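Local coordinates for putative methyltransferase protein (Bacteroides fragilis, PDB 5BP9), which binds S-adenosyl-L-homocysteine and probably transfers methyl groups from S-adenosylmethionine to a substrate not yet identified, at residues A[92-96]-A[265-269]; A[97-101]-A[163-167]. All coordinates share one frame; numbering follows the deposited sequence. Where two conformers were deposited one is given.

Interaction 1. Residues A[92-96]-A[265-269]; sequences LLERT and IKEGK
Helix residues 92-96 run nearly antiparallel (167°) to the end of the strand at 265-267, their axes 9.3 Å apart, with Leu93 and Gly268 the nearest pair by CA. Lys266 carries most of the contact. Its chain leaves the strand extended, bends at chi3 (-81°) and brings NZ to Thr96, donating a hydrogen bond of 2.9 Å to OG1. That hydroxyl is in turn committed to its own helix: Thr96 OG1 donates to Leu92 O at 2.8 Å, from above the carbonyl plane, while Thr96 N reaches the same oxygen from the other face. One turn of helix thus fixes the acceptor for the ammonium group. Strand 260-267 is one of the two edge strands of the mixed seven-stranded sheet, and Ile265 and Lys266 together face Leu274 of strand 272-279 in a classic beta bulge. The aliphatic part of the lysine is packed as well. Leu92 lies across it at about a right angle, CG 3.9 Å from Lys266 CD, and CD2 of the buried Leu93 rests 3.7 Å from Lys266 O and 4.0 Å from Lys266 CB. Beyond the bulge, Gly268 N lies 4.1 Å from Leu93 CD2.

Interaction 2. Residues A[97-101]-A[163-167]; sequences ALAMA and TILML
Leu98 and Ala97, on the last turns of helix 92-100, pack against Leu165 and Leu167, whose side chains project from the same face of segment 163-167. This end is the tightly packed one. Leu98 CD2 rests against both leucines, 3.7 Å from Leu165 CD1 and 3.9 Å from Leu167 CD1, crossing Leu165 at about a right angle and Leu167 more obliquely. Although the Leu98 side chain starts out along the flank of the helix, with CG set beside the backbone N and opposite the carbonyl carbon (chi1 -60°), its CD2 methyl is directed to the strand. Ala97 faces the strand directly, and its CB meets Leu167 CD2 at 3.7 Å. His115 of helix 114-121 touches both Leu98 and Leu167.

Toward Ala101, where the chain leaves helical geometry, the fit is looser. Ala101 CB stands 4.3 Å from Leu165 CD2 and 4.1 Å from Thr163 CG2. A single water bridges the two segments here, donating to Met100 O at 2.9 Å and to Thr163 OG1 at a long 3.3 Å; Met100 is a selenomethionine. The threonine hydroxyl has a stronger partner in Thr102 O, in the link to strand 104-108, so the water bridge is only a secondary tie between helix end and strand.

Strand 161-166 lies between the parallel strands 104-108 and 195-202, and helix 92-100 leads into the first of these while covering a face of the sheet. Leu167, just past the strand, touches bound S-adenosyl-L-homocysteine. A helix laid over a central parallel strand whose C-terminal end reaches the cofactor is characteristic of the Rossmann-like fold of S-adenosylmethionine-dependent methyltransferases.

In the fold
Interactions 1 and 2 divide helix 92-100 between them: its first half meets the edge strand 260-267, its second half the central strand 161-166, so one helix spans several strands of the mixed sheet. Their centres lie 11 Å apart, and they meet directly where Ile265 CG2 packs 3.8 Å from Met100 SE. Interaction 2 is the buried one and adjoins the cofactor, with the side chain of Leu167 about 5 Å from bound S-adenosyl-L-homocysteine; in interaction 1, a surface contact, that of Leu93 is about 11 Å from it. Next to Leu93 in the helix, Glu94 forms a salt bridge with Arg85, which binds S-adenosyl-L-homocysteine.

Interaction 1. Residues A[92-96]-A[265-269]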
loop_
_atom_site.group_PDB
_atom_site.type_symbol
_atom_site.label_atom_id
_atom_site.label_comp_id
_atom_site.label_asym_id
_atom_site.label_seq_id
_atom_site.Cartn_x
_atom_site.Cartn_y
_atom_site.Cartn_z
ATOM N N LEU A 92 -12.361 -6.888 -5.745
ATOM C CA LEU A 92 -13.522 -6.077 -5.386
ATOM C C LEU A 92 -13.188 -4.786 -4.650
ATOM O O LEU A 92 -13.651 -3.711 -5.025
ATOM C CB LEU A 92 -14.466 -6.909 -4.528
ATOM C CG LEU A 92 -15.713 -6.205 -4.003
ATOM C CD1 LEU A 92 -16.609 -5.799 -5.169
ATOM C CD2 LEU A 92 -16.452 -7.112 -3.030
ATOM N N LEU A 93 -12.382 -4.885 -3.602
ATOM C CA LEU A 93 -12.148 -3.700 -2.776
ATOM C C LEU A 93 -11.359 -2.644 -3.526
ATOM O O LEU A 93 -11.604 -1.436 -3.345
ATOM C CB LEU A 93 -11.475 -4.061 -1.462
ATOM C CG LEU A 93 -12.249 -5.059 -0.576
ATOM C CD1 LEU A 93 -11.437 -5.351 0.682
ATOM C CD2 LEU A 93 -13.626 -4.552 -0.208
ATOM N N GLU A 94 -10.453 -3.089 -4.378
ATOM C CA GLU A 94 -9.649 -2.180 -5.183
ATOM C C GLU A 94 -10.483 -1.527 -6.280
ATOM O O GLU A 94 -10.394 -0.311 -6.483
ATOM C CB GLU A 94 -8.420 -2.887 -5.759
ATOM C CG GLU A 94 -7.471 -3.376 -4.666
ATOM C CD GLU A 94 -6.304 -4.163 -5.208
ATOM O OE1 GLU A 94 -5.994 -4.034 -6.404
ATOM O OE2 GLU A 94 -5.698 -4.930 -4.422
ATOM N N ARG A 95 -11.313 -2.322 -6.959
ATOM C CA ARG A 95 -12.207 -1.785 -7.981
ATOM C C ARG A 95 -13.126 -0.728 -7.385
ATOM O O ARG A 95 -13.374 0.321 -8.001
ATOM C CB ARG A 95 -13.047 -2.905 -8.635
ATOM C CG ARG A 95 -12.252 -3.949 -9.391
ATOM C CD ARG A 95 -13.163 -4.847 -10.230
ATOM N NE ARG A 95 -14.255 -5.478 -9.465
ATOM C CZ ARG A 95 -14.248 -6.709 -8.935
ATOM N NH1 ARG A 95 -13.187 -7.512 -9.023
ATOM N NH2 ARG A 95 -15.323 -7.146 -8.284
ATOM N N THR A 96 -13.627 -1.003 -6.178
ATOM C CA THR A 96 -14.551 -0.123 -5.489
ATOM C C THR A 96 -13.863 1.209 -5.201
ATOM O O THR A 96 -14.407 2.282 -5.447
ATOM C CB THR A 96 -15.052 -0.768 -4.171
ATOM O OG1 THR A 96 -15.737 -1.998 -4.476
ATOM C CG2 THR A 96 -15.985 0.181 -3.411
ATOM N N ILE A 265 -16.642 1.226 4.232
ATOM C CA ILE A 265 -17.268 1.377 2.892
ATOM C C ILE A 265 -17.742 0.033 2.337
ATOM O O ILE A 265 -18.865 -0.074 1.817
ATOM C CB ILE A 265 -16.286 2.036 1.877
ATOM C CG1 ILE A 265 -15.875 3.440 2.348
ATOM C CG2 ILE A 265 -16.858 2.087 0.458
ATOM C CD1 ILE A 265 -16.994 4.442 2.581
ATOM N N LYS A 266 -16.884 -0.988 2.414
ATOM C CA LYS A 266 -17.232 -2.309 1.919
ATOM C C LYS A 266 -16.444 -3.426 2.592
ATOM O O LYS A 266 -15.247 -3.282 2.863
ATOM C CB LYS A 266 -16.981 -2.378 0.413
ATOM C CG LYS A 266 -17.588 -3.620 -0.245
ATOM C CD LYS A 266 -17.547 -3.538 -1.753
ATOM C CE LYS A 266 -18.677 -2.695 -2.316
ATOM N NZ LYS A 266 -18.518 -2.502 -3.785
ATOM N N GLU A 267 -17.108 -4.566 2.806
ATOM C CA GLU A 267 -16.445 -5.783 3.272
ATOM C C GLU A 267 -16.260 -6.778 2.136
ATOM O O GLU A 267 -17.124 -6.921 1.274
ATOM C CB GLU A 267 -17.260 -6.435 4.373
ATOM C CG GLU A 267 -17.444 -5.527 5.561
ATOM C CD GLU A 267 -17.967 -6.252 6.779
ATOM O OE1 GLU A 267 -19.196 -6.237 6.990
ATOM O OE2 GLU A 267 -17.145 -6.841 7.510
ATOM N N GLY A 268 -15.128 -7.480 2.173
ATOM C CA GLY A 268 -14.854 -8.608 1.303
ATOM C C GLY A 268 -15.265 -9.857 2.055
ATOM O O GLY A 268 -15.866 -9.778 3.140
ATOM N N LYS A 269 -14.913 -11.007 1.493
ATOM C CA LYS A 269 -15.308 -12.306 2.033
ATOM C C LYS A 269 -14.176 -13.039 2.774
ATOM O O LYS A 269 -14.337 -14.211 3.141
ATOM C CB LYS A 269 -15.856 -13.175 0.888
ATOM C CG LYS A 269 -17.121 -12.612 0.249
ATOM C CD LYS A 269 -17.681 -13.533 -0.827
ATOM C CE LYS A 269 -18.935 -12.949 -1.467
ATOM N NZ LYS A 269 -20.130 -13.029 -0.579
#

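Interaction 2. Residues A[97-101]-A[163-167]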
loop_
_atom_site.group_PDB
_atom_site.type_symbol
_atom_site.label_atom_id
_atom_site.label_comp_id
_atom_site.label_asym_id
_atom_site.label_seq_id
_atom_site.Cartn_x
_atom_site.Cartn_y
_atom_site.Cartn_z
ATOM N N ALA A 97 -12.643 1.134 -4.689
ATOM C CA ALA A 97 -11.875 2.339 -4.417
ATOM C C ALA A 97 -11.559 3.185 -5.653
ATOM O O ALA A 97 -11.722 4.393 -5.605
ATOM C CB ALA A 97 -10.596 1.974 -3.666
ATOM N N LEU A 98 -11.109 2.567 -6.747
ATOM C CA LEU A 98 -10.812 3.310 -7.962
ATOM C C LEU A 98 -12.014 4.049 -8.516
ATOM O O LEU A 98 -11.894 5.199 -8.914
ATOM C CB LEU A 98 -10.198 2.415 -9.056
ATOM C CG LEU A 98 -8.886 1.705 -8.728
ATOM C CD1 LEU A 98 -8.302 1.118 -10.000
ATOM C CD2 LEU A 98 -7.867 2.594 -8.021
ATOM N N ALA A 99 -13.180 3.402 -8.491
ATOM C CA ALA A 99 -14.409 4.031 -8.971
ATOM C C ALA A 99 -14.825 5.255 -8.150
ATOM O O ALA A 99 -15.435 6.202 -8.693
ATOM C CB ALA A 99 -15.517 2.993 -9.019
HETATM N N MSE A 100 -14.480 5.244 -6.860
HETATM C CA MSE A 100 -14.802 6.321 -5.924
HETATM C C MSE A 100 -13.804 7.460 -5.930
HETATM O O MSE A 100 -14.102 8.531 -5.426
HETATM C CB MSE A 100 -14.804 5.789 -4.477
HETATM C CG MSE A 100 -16.030 4.976 -4.206
HETATM SE SE MSE A 100 -15.672 4.115 -2.480
HETATM C CE MSE A 100 -15.886 5.738 -1.428
ATOM N N ALA A 101 -12.617 7.226 -6.493
ATOM C CA ALA A 101 -11.539 8.176 -6.458
ATOM C C ALA A 101 -11.848 9.351 -7.366
ATOM O O ALA A 101 -12.162 9.164 -8.544
ATOM C CB ALA A 101 -10.242 7.517 -6.881
ATOM N N THR A 163 -8.009 12.780 -3.187
ATOM C CA THR A 163 -8.122 11.354 -2.812
ATOM C C THR A 163 -6.716 10.781 -2.669
ATOM O O THR A 163 -5.869 10.982 -3.546
ATOM C CB THR A 163 -8.889 10.521 -3.855
ATOM O OG1 THR A 163 -10.119 11.164 -4.196
ATOM C CG2 THR A 163 -9.238 9.146 -3.307
ATOM N N ILE A 164 -6.486 10.105 -1.553
ATOM C CA ILE A 164 -5.243 9.365 -1.313
ATOM C C ILE A 164 -5.589 7.875 -1.264
ATOM O O ILE A 164 -6.403 7.453 -0.443
ATOM C CB ILE A 164 -4.548 9.828 -0.031
ATOM C CG1 ILE A 164 -4.193 11.341 -0.161
ATOM C CG2 ILE A 164 -3.303 8.968 0.222
ATOM C CD1 ILE A 164 -3.516 11.945 1.056
ATOM N N LEU A 165 -4.992 7.101 -2.177
ATOM C CA LEU A 165 -5.272 5.665 -2.303
ATOM C C LEU A 165 -4.162 4.851 -1.672
ATOM O O LEU A 165 -3.007 4.985 -2.047
ATOM C CB LEU A 165 -5.392 5.246 -3.772
ATOM C CG LEU A 165 -6.521 5.839 -4.588
ATOM C CD1 LEU A 165 -6.420 5.352 -6.024
ATOM C CD2 LEU A 165 -7.858 5.447 -3.982
HETATM N N MSE A 166 -4.543 4.014 -0.699
HETATM C CA MSE A 166 -3.617 3.070 -0.077
HETATM C C MSE A 166 -4.236 1.713 -0.180
HETATM O O MSE A 166 -5.050 1.295 0.666
HETATM C CB MSE A 166 -3.400 3.536 1.325
HETATM C CG MSE A 166 -2.669 4.867 1.266
HETATM SE SE MSE A 166 -2.373 5.585 3.054
HETATM C CE MSE A 166 -0.745 4.517 3.422
ATOM N N LEU A 167 -3.873 1.022 -1.262
ATOM C CA LEU A 167 -4.520 -0.240 -1.653
ATOM C C LEU A 167 -3.553 -1.426 -1.653
ATOM O O LEU A 167 -2.356 -1.242 -1.751
ATOM C CB LEU A 167 -5.161 -0.073 -3.019
ATOM C CG LEU A 167 -6.228 1.023 -3.116
ATOM C CD1 LEU A 167 -6.721 1.115 -4.561
ATOM C CD2 LEU A 167 -7.384 0.809 -2.161
HETATM O O HOH W 1 -12.888 9.773 -3.087
#